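Local structure of Ras GTPase-activating-like protein IQGAP2 (Homo sapiens, 5CJP) at residues F18-L21 with L26-A29; F49-Y54 with Y62-L67; A175-L180 with S291-Y296; R182-V187 with K272-A277. The protein carries a GTPase-activator-like domain and probably binds GTP-loaded small GTPases of the Rho family without speeding their GTP hydrolysis, as in related IQGAP proteins. One frame throughout, in Å; residues are numbered along the deposited sequence.

The four contacts form two clusters on opposite sides of the centre of a mainly helical chain. Interactions 1 and 2 come first in sequence and follow one another: they join helix 7-23 to 25-34 and helix 37-54 to 58-79, with centres 11 Å apart and side chains that touch. Interactions 3 and 4 both use helix 167-193, with centres 10 Å apart; interaction 3 pairs the outermost segments, and interaction 4 falls between them in sequence. The two pairs lie in different parts of the helical fold, the nearest atoms of interactions 2 and 4 being about 21 Å apart, and interactions 2 and 4 are each within reach of a chain of another protein.

Interaction 1: residues F18-L21 with L26-A29; sequences FYLL and LYLA
Leu20 and Leu28 bring helix 7-23 and helix 25-34 together where the chain turns sharply between them, with their CA atoms 5.8 Å apart. At so short a separation the side chains meet close to their roots: CB of Leu20 lies 3.9 Å from CG of Leu28. Leu28 carries its CG roughly opposite the backbone N (chi1 -151°), and its CD1 continues to Leu21, meeting CD2 of that residue at 3.6 Å. Leu21 starts out facing away from segment 26-29, but leucine is long enough for its branched end to return to the contact.

The other part of the contact is aromatic. CD2 of Leu20 approaches the edge of the Tyr27 ring, lying near its plane and 3.9 Å from Tyr27 CD2; its sister methyl CD1, well out of that plane, is almost as close to the same rim carbon. Tyrosine fits here because its hydrocarbon edge can serve the leucine while its OH reaches further, to a hydrogen bond with Asp364 of the second subunit. Leu20 also packs on Leu366 of that subunit. Within the chain, Leu21 and Leu28 rest on Thr50 and Val47 of helix 37-54.

Every touch between the two segments is apolar, so the corner between the two helices is packed by hydrocarbon alone, and burial of Leu20 and Leu28 is the likely gain, while the polar end of Tyr27 is directed to the subunit interface.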
loop_
_atom_site.group_PDB
_atom_site.type_symbol
_atom_site.label_atom_id
_atom_site.label_comp_id
_atom_site.label_asym_id
_atom_site.label_seq_id
_atom_site.Cartn_x
_atom_site.Cartn_y
_atom_site.Cartn_z
ATOM N N PHE E 18 -17.577 0.314 -7.929
ATOM C CA PHE E 18 -16.518 1.199 -7.497
ATOM C C PHE E 18 -17.049 2.568 -7.114
ATOM O O PHE E 18 -16.597 3.175 -6.155
ATOM C CB PHE E 18 -15.463 1.280 -8.591
ATOM C CG PHE E 18 -14.750 -0.014 -8.816
ATOM C CD1 PHE E 18 -15.113 -1.158 -8.108
ATOM C CD2 PHE E 18 -13.689 -0.088 -9.701
ATOM C CE1 PHE E 18 -14.429 -2.351 -8.274
ATOM C CE2 PHE E 18 -12.996 -1.280 -9.874
ATOM C CZ PHE E 18 -13.365 -2.414 -9.160
ATOM N N TYR E 19 -18.027 3.043 -7.867
ATOM C CA TYR E 19 -18.636 4.338 -7.608
ATOM C C TYR E 19 -19.332 4.372 -6.236
ATOM O O TYR E 19 -19.093 5.255 -5.435
ATOM C CB TYR E 19 -19.648 4.642 -8.714
ATOM C CG TYR E 19 -20.472 5.873 -8.435
ATOM C CD1 TYR E 19 -19.866 7.118 -8.306
ATOM C CD2 TYR E 19 -21.859 5.791 -8.287
ATOM C CE1 TYR E 19 -20.616 8.259 -8.035
ATOM C CE2 TYR E 19 -22.627 6.928 -8.020
ATOM C CZ TYR E 19 -22.003 8.159 -7.893
ATOM O OH TYR E 19 -22.750 9.292 -7.612
ATOM N N LEU E 20 -20.202 3.411 -5.978
ATOM C CA LEU E 20 -20.895 3.356 -4.709
ATOM C C LEU E 20 -19.931 3.168 -3.541
ATOM O O LEU E 20 -20.100 3.777 -2.486
ATOM C CB LEU E 20 -21.926 2.231 -4.731
ATOM C CG LEU E 20 -23.054 2.470 -5.750
ATOM C CD1 LEU E 20 -24.078 1.350 -5.675
ATOM C CD2 LEU E 20 -23.710 3.824 -5.458
ATOM N N LEU E 21 -18.911 2.337 -3.719
ATOM C CA LEU E 21 -17.946 2.128 -2.646
ATOM C C LEU E 21 -17.330 3.426 -2.134
ATOM O O LEU E 21 -17.149 3.587 -0.930
ATOM C CB LEU E 21 -16.821 1.213 -3.103
ATOM C CG LEU E 21 -16.988 -0.261 -2.773
ATOM C CD1 LEU E 21 -15.826 -1.030 -3.373
ATOM C CD2 LEU E 21 -17.038 -0.442 -1.271
ATOM N N LEU E 26 -23.362 3.726 2.025
ATOM C CA LEU E 26 -24.624 3.457 2.711
ATOM C C LEU E 26 -25.601 2.750 1.791
ATOM O O LEU E 26 -26.283 1.795 2.196
ATOM C CB LEU E 26 -25.255 4.749 3.202
ATOM C CG LEU E 26 -24.518 5.438 4.340
ATOM C CD1 LEU E 26 -25.230 6.741 4.637
ATOM C CD2 LEU E 26 -24.481 4.541 5.571
ATOM N N TYR E 27 -25.670 3.222 0.551
ATOM C CA TYR E 27 -26.572 2.642 -0.425
ATOM C C TYR E 27 -26.033 1.287 -0.900
ATOM O O TYR E 27 -26.803 0.362 -1.186
ATOM C CB TYR E 27 -26.774 3.638 -1.583
ATOM C CG TYR E 27 -27.693 3.143 -2.680
ATOM C CD1 TYR E 27 -28.989 2.715 -2.392
ATOM C CD2 TYR E 27 -27.249 3.046 -4.001
ATOM C CE1 TYR E 27 -29.828 2.193 -3.383
ATOM C CE2 TYR E 27 -28.071 2.522 -4.998
ATOM C CZ TYR E 27 -29.363 2.098 -4.675
ATOM O OH TYR E 27 -30.177 1.570 -5.636
ATOM N N LEU E 28 -24.710 1.151 -0.970
ATOM C CA LEU E 28 -24.119 -0.131 -1.380
ATOM C C LEU E 28 -24.550 -1.163 -0.327
ATOM O O LEU E 28 -25.033 -2.257 -0.666
ATOM C CB LEU E 28 -22.594 -0.052 -1.410
ATOM C CG LEU E 28 -21.893 -0.967 -2.422
ATOM C CD1 LEU E 28 -20.508 -1.307 -1.954
ATOM C CD2 LEU E 28 -22.650 -2.230 -2.594
ATOM N N ALA E 29 -24.360 -0.807 0.947
ATOM C CA ALA E 29 -24.741 -1.667 2.057
ATOM C C ALA E 29 -26.197 -2.086 1.911
ATOM O O ALA E 29 -26.529 -3.268 2.045
ATOM C CB ALA E 29 -24.548 -0.943 3.379
#

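Interaction 2: residues F49-Y54 with Y62-L67; sequences FTLYNY and YLLLKL
Leu51 and Leu64 make the apolar part of this contact between helix 37-54 and helix 58-79. Their CA atoms are 8.4 Å apart, and the side chains span the gap through their ends, CD1 of Leu51 coming 4.2 Å from CD1 of Leu64. Both leucines also pack on Met96 and Phe100 of helix 92-102, so the methyl pair belongs to a three-helix core in which long, branched aliphatic residues fill the interior well. Within helix 58-79, CG of Lys66 adds apolar packing of its own, 3.7 Å above one face of the Tyr62 ring and offset toward the rim.

A mixed contact lies beside the leucines. Tyr54 holds its ring opposite the backbone N (chi1 -178°), extending the phenol towards the neighbouring helix, and its OH comes 3.9 Å from CD1 of Leu63. This is van der Waals contact between a hydroxyl oxygen and a methyl. Tyr54 and Leu63 both pack on Leu26, which ties this pair to helix 25-34. Tyr54 also packs on an aromatic side chain of another protein's chain.

Polar interactions lie outside the contact. On helix 58-79, Tyr62 OH and Lys66 NZ both reach Glu318, the lysine as a salt bridge; on helix 37-54, Asn53 hydrogen-bonds to another protein's chain.

Asn57 in the connection and Arg59 and Glu60 in the first turn of helix 58-79 belong to the GTP pocket, and the Tyr54 side chain is about 7 Å from bound GTP. Van der Waals packing, with one hydroxyl against a methyl, thus joins the two helices near the nucleotide and may steady that end of the pocket.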
loop_
_atom_site.group_PDB
_atom_site.type_symbol
_atom_site.label_atom_id
_atom_site.label_comp_id
_atom_site.label_asym_id
_atom_site.label_seq_id
_atom_site.Cartn_x
_atom_site.Cartn_y
_atom_site.Cartn_z
ATOM N N PHE E 49 -14.807 -2.829 5.214
ATOM C CA PHE E 49 -13.522 -2.129 5.248
ATOM C C PHE E 49 -13.705 -0.656 4.928
ATOM O O PHE E 49 -13.057 0.208 5.514
ATOM C CB PHE E 49 -12.533 -2.746 4.253
ATOM C CG PHE E 49 -11.154 -2.173 4.354
ATOM C CD1 PHE E 49 -10.339 -2.469 5.450
ATOM C CD2 PHE E 49 -10.682 -1.269 3.400
ATOM C CE1 PHE E 49 -9.070 -1.863 5.598
ATOM C CE2 PHE E 49 -9.416 -0.660 3.544
ATOM C CZ PHE E 49 -8.618 -0.959 4.643
ATOM N N THR E 50 -14.598 -0.376 3.992
ATOM C CA THR E 50 -14.871 0.982 3.585
ATOM C C THR E 50 -15.665 1.698 4.648
ATOM O O THR E 50 -15.397 2.862 4.950
ATOM C CB THR E 50 -15.638 0.989 2.285
ATOM O OG1 THR E 50 -14.861 0.299 1.308
ATOM C CG2 THR E 50 -15.899 2.416 1.817
ATOM N N LEU E 51 -16.646 1.002 5.218
ATOM C CA LEU E 51 -17.460 1.590 6.268
ATOM C C LEU E 51 -16.588 1.969 7.480
ATOM O O LEU E 51 -16.880 2.936 8.179
ATOM C CB LEU E 51 -18.560 0.625 6.680
ATOM C CG LEU E 51 -19.610 0.411 5.589
ATOM C CD1 LEU E 51 -20.618 -0.620 6.068
ATOM C CD2 LEU E 51 -20.315 1.723 5.262
ATOM N N TYR E 52 -15.510 1.225 7.722
ATOM C CA TYR E 52 -14.639 1.543 8.849
ATOM C C TYR E 52 -14.118 2.964 8.727
ATOM O O TYR E 52 -14.075 3.690 9.707
ATOM C CB TYR E 52 -13.435 0.593 8.938
ATOM C CG TYR E 52 -13.735 -0.836 9.348
ATOM C CD1 TYR E 52 -14.744 -1.132 10.270
ATOM C CD2 TYR E 52 -12.965 -1.901 8.842
ATOM C CE1 TYR E 52 -14.983 -2.442 10.672
ATOM C CE2 TYR E 52 -13.190 -3.210 9.242
ATOM C CZ TYR E 52 -14.196 -3.475 10.159
ATOM O OH TYR E 52 -14.400 -4.774 10.583
ATOM N N ASN E 53 -13.721 3.360 7.525
ATOM C CA ASN E 53 -13.211 4.715 7.308
ATOM C C ASN E 53 -14.376 5.689 7.194
ATOM O O ASN E 53 -14.326 6.798 7.716
ATOM C CB ASN E 53 -12.374 4.780 6.023
ATOM C CG ASN E 53 -11.974 6.192 5.660
ATOM O OD1 ASN E 53 -11.136 6.805 6.321
ATOM N ND2 ASN E 53 -12.591 6.728 4.606
ATOM N N TYR E 54 -15.429 5.264 6.515
ATOM C CA TYR E 54 -16.586 6.125 6.340
ATOM C C TYR E 54 -17.251 6.517 7.670
ATOM O O TYR E 54 -17.580 7.674 7.882
ATOM C CB TYR E 54 -17.605 5.449 5.417
ATOM C CG TYR E 54 -18.813 6.302 5.163
ATOM C CD1 TYR E 54 -18.763 7.347 4.257
ATOM C CD2 TYR E 54 -20.012 6.098 5.884
ATOM C CE1 TYR E 54 -19.869 8.182 4.064
ATOM C CE2 TYR E 54 -21.124 6.928 5.693
ATOM C CZ TYR E 54 -21.041 7.957 4.788
ATOM O OH TYR E 54 -22.124 8.755 4.573
ATOM N N TYR E 62 -23.669 7.883 12.522
ATOM C CA TYR E 62 -25.077 8.069 12.809
ATOM C C TYR E 62 -25.922 7.513 11.650
ATOM O O TYR E 62 -26.891 6.775 11.863
ATOM C CB TYR E 62 -25.371 9.553 12.999
ATOM C CG TYR E 62 -26.838 9.859 13.019
ATOM C CD1 TYR E 62 -27.614 9.556 14.136
ATOM C CD2 TYR E 62 -27.466 10.410 11.904
ATOM C CE1 TYR E 62 -28.978 9.792 14.142
ATOM C CE2 TYR E 62 -28.829 10.648 11.895
ATOM C CZ TYR E 62 -29.578 10.339 13.020
ATOM O OH TYR E 62 -30.924 10.594 13.034
ATOM N N LEU E 63 -25.552 7.868 10.422
ATOM C CA LEU E 63 -26.301 7.401 9.254
ATOM C C LEU E 63 -26.235 5.871 9.110
ATOM O O LEU E 63 -27.223 5.205 8.734
ATOM C CB LEU E 63 -25.756 8.076 7.991
ATOM C CG LEU E 63 -25.794 9.609 7.955
ATOM C CD1 LEU E 63 -25.022 10.121 6.750
ATOM C CD2 LEU E 63 -27.228 10.086 7.906
ATOM N N LEU E 64 -25.071 5.307 9.412
ATOM C CA LEU E 64 -24.911 3.865 9.304
ATOM C C LEU E 64 -25.821 3.199 10.321
ATOM O O LEU E 64 -26.393 2.138 10.054
ATOM C CB LEU E 64 -23.460 3.481 9.562
ATOM C CG LEU E 64 -23.143 1.997 9.590
ATOM C CD1 LEU E 64 -23.621 1.344 8.308
ATOM C CD2 LEU E 64 -21.652 1.831 9.779
ATOM N N LEU E 65 -25.947 3.813 11.500
ATOM C CA LEU E 65 -26.821 3.270 12.538
ATOM C C LEU E 65 -28.259 3.310 12.056
ATOM O O LEU E 65 -29.018 2.372 12.264
ATOM C CB LEU E 65 -26.695 4.062 13.851
ATOM C CG LEU E 65 -25.434 3.768 14.681
ATOM C CD1 LEU E 65 -25.301 4.745 15.840
ATOM C CD2 LEU E 65 -25.475 2.326 15.157
ATOM N N LYS E 66 -28.641 4.395 11.400
ATOM C CA LYS E 66 -30.008 4.493 10.915
ATOM C C LYS E 66 -30.216 3.506 9.791
ATOM O O LYS E 66 -31.316 2.982 9.615
ATOM C CB LYS E 66 -30.302 5.913 10.447
ATOM C CG LYS E 66 -30.056 6.932 11.544
ATOM C CD LYS E 66 -30.953 6.682 12.762
ATOM C CE LYS E 66 -32.422 6.914 12.423
ATOM N NZ LYS E 66 -33.257 7.002 13.652
ATOM N N LEU E 67 -29.157 3.235 9.036
ATOM C CA LEU E 67 -29.247 2.277 7.938
ATOM C C LEU E 67 -29.498 0.906 8.564
ATOM O O LEU E 67 -30.405 0.181 8.167
ATOM C CB LEU E 67 -27.940 2.269 7.145
ATOM C CG LEU E 67 -27.828 1.488 5.836
ATOM C CD1 LEU E 67 -26.932 0.317 6.031
ATOM C CD2 LEU E 67 -29.197 1.083 5.332
#

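Interaction 3: residues A175-L180 with S291-Y296; sequences ASIENL and SSMNNY
Ile177 and Met293 form the close-packed part of this contact. The CG2 methyl of Ile177 lies 3.7 Å from CG of Met293 and 3.9 Å from its SD. The two side chains pass each other obliquely. A bend at chi3 (90°) turns the methionine's terminal methyl inward, where CE stands 4.3 Å from CD1 of Leu180. An unbranched, flexible thioether suits this position, since it can follow the gap between two aliphatic residues one turn apart. Leu180 and Met293 both pack further in on Val273 of helix 261-278.

The arrangement belongs to the helical GTPase-activator-like domain: helix 167-193 is met by the residues leading into helix 294-311, with helix 261-278 beneath both. Tyr296, one turn along, reaches back to the same long helix, packing on Thr184 and making a weak hydrogen bond to Asp185.

The solvent side is thinner. Ser292 is exposed, and its small hydroxyl tolerates water there as well as the neighbouring methyl. Turned between the backbone N and the carbonyl carbon (chi1 59°), Ser292 OG comes 3.8 Å from Ile177 CG2.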
loop_
_atom_site.group_PDB
_atom_site.type_symbol
_atom_site.label_atom_id
_atom_site.label_comp_id
_atom_site.label_asym_id
_atom_site.label_seq_id
_atom_site.Cartn_x
_atom_site.Cartn_y
_atom_site.Cartn_z
ATOM N N ALA E 175 -12.245 -33.954 37.069
ATOM C CA ALA E 175 -11.291 -32.857 37.102
ATOM C C ALA E 175 -11.574 -31.857 35.985
ATOM O O ALA E 175 -11.609 -30.646 36.221
ATOM C CB ALA E 175 -9.870 -33.400 36.972
ATOM N N SER E 176 -11.767 -32.363 34.770
ATOM C CA SER E 176 -12.053 -31.503 33.629
ATOM C C SER E 176 -13.230 -30.606 33.940
ATOM O O SER E 176 -13.233 -29.425 33.606
ATOM C CB SER E 176 -12.356 -32.342 32.382
ATOM O OG SER E 176 -11.165 -32.831 31.787
ATOM N N ILE E 177 -14.238 -31.164 34.589
ATOM C CA ILE E 177 -15.415 -30.389 34.942
ATOM C C ILE E 177 -15.046 -29.326 35.963
ATOM O O ILE E 177 -15.690 -28.287 36.045
ATOM C CB ILE E 177 -16.500 -31.282 35.524
ATOM C CG1 ILE E 177 -16.872 -32.331 34.479
ATOM C CG2 ILE E 177 -17.709 -30.469 35.930
ATOM C CD1 ILE E 177 -17.728 -33.418 35.026
ATOM N N GLU E 178 -14.004 -29.585 36.742
ATOM C CA GLU E 178 -13.585 -28.624 37.745
ATOM C C GLU E 178 -12.816 -27.534 37.048
ATOM O O GLU E 178 -13.077 -26.352 37.253
ATOM C CB GLU E 178 -12.703 -29.284 38.801
ATOM C CG GLU E 178 -13.296 -29.208 40.190
ATOM C CD GLU E 178 -13.500 -27.782 40.653
ATOM O OE1 GLU E 178 -12.493 -27.121 40.989
ATOM O OE2 GLU E 178 -14.662 -27.320 40.667
ATOM N N ASN E 179 -11.868 -27.948 36.217
ATOM C CA ASN E 179 -11.049 -27.020 35.457
ATOM C C ASN E 179 -11.948 -26.122 34.611
ATOM O O ASN E 179 -11.848 -24.899 34.670
ATOM C CB ASN E 179 -10.090 -27.781 34.531
ATOM C CG ASN E 179 -9.010 -28.537 35.289
ATOM O OD1 ASN E 179 -8.153 -27.942 35.940
ATOM N ND2 ASN E 179 -9.049 -29.855 35.203
ATOM N N LEU E 180 -12.829 -26.748 33.833
ATOM C CA LEU E 180 -13.738 -26.030 32.948
ATOM C C LEU E 180 -14.523 -24.940 33.672
ATOM O O LEU E 180 -14.568 -23.794 33.218
ATOM C CB LEU E 180 -14.720 -27.007 32.281
ATOM C CG LEU E 180 -15.004 -26.898 30.762
ATOM C CD1 LEU E 180 -16.244 -27.733 30.437
ATOM C CD2 LEU E 180 -15.234 -25.450 30.332
ATOM N N SER E 291 -24.166 -32.884 34.075
ATOM C CA SER E 291 -25.263 -32.339 34.874
ATOM C C SER E 291 -24.859 -31.654 36.181
ATOM O O SER E 291 -25.609 -30.839 36.716
ATOM C CB SER E 291 -26.276 -33.443 35.180
ATOM O OG SER E 291 -25.713 -34.450 36.003
ATOM N N SER E 292 -23.687 -31.983 36.707
ATOM C CA SER E 292 -23.241 -31.360 37.943
ATOM C C SER E 292 -23.088 -29.851 37.760
ATOM O O SER E 292 -23.073 -29.095 38.736
ATOM C CB SER E 292 -21.914 -31.971 38.391
ATOM O OG SER E 292 -20.918 -31.808 37.405
ATOM N N MET E 293 -22.987 -29.418 36.503
ATOM C CA MET E 293 -22.818 -28.003 36.179
ATOM C C MET E 293 -24.134 -27.257 36.041
ATOM O O MET E 293 -24.142 -26.037 35.936
ATOM C CB MET E 293 -22.022 -27.843 34.877
ATOM C CG MET E 293 -20.603 -28.405 34.938
ATOM S SD MET E 293 -19.581 -28.197 33.439
ATOM C CE MET E 293 -18.797 -26.639 33.754
ATOM N N ASN E 294 -25.247 -27.977 36.055
ATOM C CA ASN E 294 -26.539 -27.331 35.890
ATOM C C ASN E 294 -26.850 -26.260 36.913
ATOM O O ASN E 294 -27.657 -25.360 36.653
ATOM C CB ASN E 294 -27.649 -28.373 35.869
ATOM C CG ASN E 294 -27.574 -29.253 34.655
ATOM O OD1 ASN E 294 -26.875 -28.932 33.694
ATOM N ND2 ASN E 294 -28.289 -30.366 34.680
ATOM N N ASN E 295 -26.221 -26.348 38.077
ATOM C CA ASN E 295 -26.449 -25.350 39.108
ATOM C C ASN E 295 -25.704 -24.091 38.700
ATOM O O ASN E 295 -26.226 -22.987 38.825
ATOM C CB ASN E 295 -25.942 -25.851 40.459
ATOM C CG ASN E 295 -26.648 -27.113 40.911
ATOM O OD1 ASN E 295 -27.868 -27.123 41.077
ATOM N ND2 ASN E 295 -25.886 -28.184 41.112
ATOM N N TYR E 296 -24.482 -24.266 38.203
ATOM C CA TYR E 296 -23.674 -23.136 37.757
ATOM C C TYR E 296 -24.315 -22.517 36.520
ATOM O O TYR E 296 -24.356 -21.294 36.379
ATOM C CB TYR E 296 -22.242 -23.586 37.426
ATOM C CG TYR E 296 -21.361 -22.516 36.785
ATOM C CD1 TYR E 296 -20.954 -21.385 37.496
ATOM C CD2 TYR E 296 -20.906 -22.660 35.472
ATOM C CE1 TYR E 296 -20.103 -20.420 36.915
ATOM C CE2 TYR E 296 -20.053 -21.704 34.880
ATOM C CZ TYR E 296 -19.652 -20.591 35.604
ATOM O OH TYR E 296 -18.781 -19.678 35.027
#

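Interaction 4: residues R182-V187 with K272-A277; sequences RVTDKV and KVLQHA
Thr184 and Leu274 face each other where helix 167-193 and helix 261-278 of the helical GTPase-activator-like domain cross at -61°, with segment axes 10.7 Å apart. Their side chains slide past one another in opposite directions. Thr184 holds its methyl opposite the backbone N, pointing it across the gap, and CG2 then lies 3.6 Å from CD2 of Leu274. The hydroxyl is left to bond back to the backbone O of Leu180, one turn earlier in the same helix, so a threonine can sit in this buried place with its polar atom satisfied and its methyl doing the packing.

Leu274 forks over the other helix. While one methyl meets Thr184, the second reaches Val187, the next residue on that face, passing it at a slant; a leucine suits because its two ends can serve neighbours a turn apart. The beta-branched valine is short and stiff, and also packs on Val117 and Ile121 of helix 111-123. Val273 adds a looser touch on the same threonine methyl, its CG1 being 4.2 Å from Thr184 CG2. At the far fork, CD1 of Leu274 rests 3.8 Å from CG1 of Val187.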
loop_
_atom_site.group_PDB
_atom_site.type_symbol
_atom_site.label_atom_id
_atom_site.label_comp_id
_atom_site.label_asym_id
_atom_site.label_seq_id
_atom_site.Cartn_x
_atom_site.Cartn_y
_atom_site.Cartn_z
ATOM N N ARG E 182 -13.808 -23.462 36.328
ATOM C CA ARG E 182 -12.868 -22.470 36.819
ATOM C C ARG E 182 -12.454 -21.469 35.741
ATOM O O ARG E 182 -12.436 -20.264 35.984
ATOM C CB ARG E 182 -11.636 -23.184 37.348
ATOM C CG ARG E 182 -11.174 -22.708 38.688
ATOM C CD ARG E 182 -9.779 -23.216 38.926
ATOM N NE ARG E 182 -8.874 -22.680 37.911
ATOM C CZ ARG E 182 -8.260 -23.411 36.988
ATOM N NH1 ARG E 182 -8.448 -24.729 36.934
ATOM N NH2 ARG E 182 -7.446 -22.823 36.124
ATOM N N VAL E 183 -12.093 -21.970 34.558
ATOM C CA VAL E 183 -11.696 -21.089 33.460
ATOM C C VAL E 183 -12.898 -20.331 32.934
ATOM O O VAL E 183 -12.799 -19.168 32.578
ATOM C CB VAL E 183 -11.066 -21.858 32.297
ATOM C CG1 VAL E 183 -9.575 -21.675 32.323
ATOM C CG2 VAL E 183 -11.387 -23.320 32.392
ATOM N N THR E 184 -14.043 -20.996 32.902
ATOM C CA THR E 184 -15.259 -20.374 32.419
ATOM C C THR E 184 -15.639 -19.174 33.258
ATOM O O THR E 184 -16.002 -18.129 32.720
ATOM C CB THR E 184 -16.437 -21.360 32.438
ATOM O OG1 THR E 184 -16.138 -22.468 31.591
ATOM C CG2 THR E 184 -17.709 -20.695 31.956
ATOM N N ASP E 185 -15.562 -19.323 34.579
ATOM C CA ASP E 185 -15.929 -18.236 35.481
ATOM C C ASP E 185 -15.021 -17.035 35.238
ATOM O O ASP E 185 -15.464 -15.887 35.328
ATOM C CB ASP E 185 -15.852 -18.678 36.950
ATOM C CG ASP E 185 -16.788 -17.872 37.856
ATOM O OD1 ASP E 185 -16.412 -17.598 39.012
ATOM O OD2 ASP E 185 -17.912 -17.520 37.418
ATOM N N LYS E 186 -13.751 -17.293 34.928
ATOM C CA LYS E 186 -12.828 -16.205 34.638
ATOM C C LYS E 186 -13.319 -15.463 33.392
ATOM O O LYS E 186 -13.426 -14.241 33.400
ATOM C CB LYS E 186 -11.411 -16.737 34.421
ATOM C CG LYS E 186 -10.736 -17.202 35.706
ATOM C CD LYS E 186 -9.245 -17.418 35.542
ATOM C CE LYS E 186 -8.608 -17.690 36.904
ATOM N NZ LYS E 186 -7.125 -17.889 36.852
ATOM N N VAL E 187 -13.641 -16.196 32.329
ATOM C CA VAL E 187 -14.138 -15.576 31.108
ATOM C C VAL E 187 -15.414 -14.791 31.379
ATOM O O VAL E 187 -15.528 -13.623 31.031
ATOM C CB VAL E 187 -14.461 -16.618 30.032
ATOM C CG1 VAL E 187 -15.165 -15.949 28.879
ATOM C CG2 VAL E 187 -13.183 -17.299 29.558
ATOM N N LYS E 272 -19.056 -23.733 24.867
ATOM C CA LYS E 272 -20.222 -24.580 24.973
ATOM C C LYS E 272 -20.938 -24.311 26.295
ATOM O O LYS E 272 -22.151 -24.095 26.323
ATOM C CB LYS E 272 -19.829 -26.051 24.858
ATOM C CG LYS E 272 -21.021 -26.989 24.763
ATOM C CD LYS E 272 -20.568 -28.408 24.609
ATOM C CE LYS E 272 -21.728 -29.387 24.687
ATOM N NZ LYS E 272 -21.208 -30.795 24.722
ATOM N N VAL E 273 -20.201 -24.306 27.395
ATOM C CA VAL E 273 -20.837 -24.040 28.680
ATOM C C VAL E 273 -21.519 -22.679 28.683
ATOM O O VAL E 273 -22.659 -22.554 29.118
ATOM C CB VAL E 273 -19.835 -24.079 29.839
ATOM C CG1 VAL E 273 -20.529 -23.647 31.123
ATOM C CG2 VAL E 273 -19.285 -25.478 29.996
ATOM N N LEU E 274 -20.830 -21.652 28.195
ATOM C CA LEU E 274 -21.420 -20.322 28.174
ATOM C C LEU E 274 -22.632 -20.191 27.236
ATOM O O LEU E 274 -23.569 -19.448 27.549
ATOM C CB LEU E 274 -20.348 -19.266 27.853
ATOM C CG LEU E 274 -19.306 -18.961 28.952
ATOM C CD1 LEU E 274 -18.390 -17.827 28.503
ATOM C CD2 LEU E 274 -19.997 -18.568 30.242
ATOM N N GLN E 275 -22.632 -20.906 26.106
ATOM C CA GLN E 275 -23.769 -20.859 25.181
ATOM C C GLN E 275 -24.974 -21.339 25.964
ATOM O O GLN E 275 -25.956 -20.626 26.110
ATOM C CB GLN E 275 -23.581 -21.809 24.009
ATOM C CG GLN E 275 -23.983 -21.286 22.627
ATOM C CD GLN E 275 -25.286 -20.485 22.565
ATOM O OE1 GLN E 275 -25.382 -19.425 23.164
ATOM N NE2 GLN E 275 -26.276 -20.980 21.815
ATOM N N HIS E 276 -24.869 -22.557 26.482
ATOM C CA HIS E 276 -25.939 -23.160 27.273
ATOM C C HIS E 276 -26.482 -22.229 28.343
ATOM O O HIS E 276 -27.699 -22.105 28.501
ATOM C CB HIS E 276 -25.446 -24.451 27.914
ATOM C CG HIS E 276 -25.400 -25.603 26.964
ATOM N ND1 HIS E 276 -26.436 -26.505 26.836
ATOM C CD2 HIS E 276 -24.466 -25.970 26.054
ATOM C CE1 HIS E 276 -26.141 -27.376 25.890
ATOM N NE2 HIS E 276 -24.953 -27.075 25.399
ATOM N N ALA E 277 -25.580 -21.577 29.074
ATOM C CA ALA E 277 -25.987 -20.652 30.122
ATOM C C ALA E 277 -26.751 -19.486 29.522
ATOM O O ALA E 277 -27.830 -19.146 29.990
ATOM C CB ALA E 277 -24.784 -20.150 30.868
#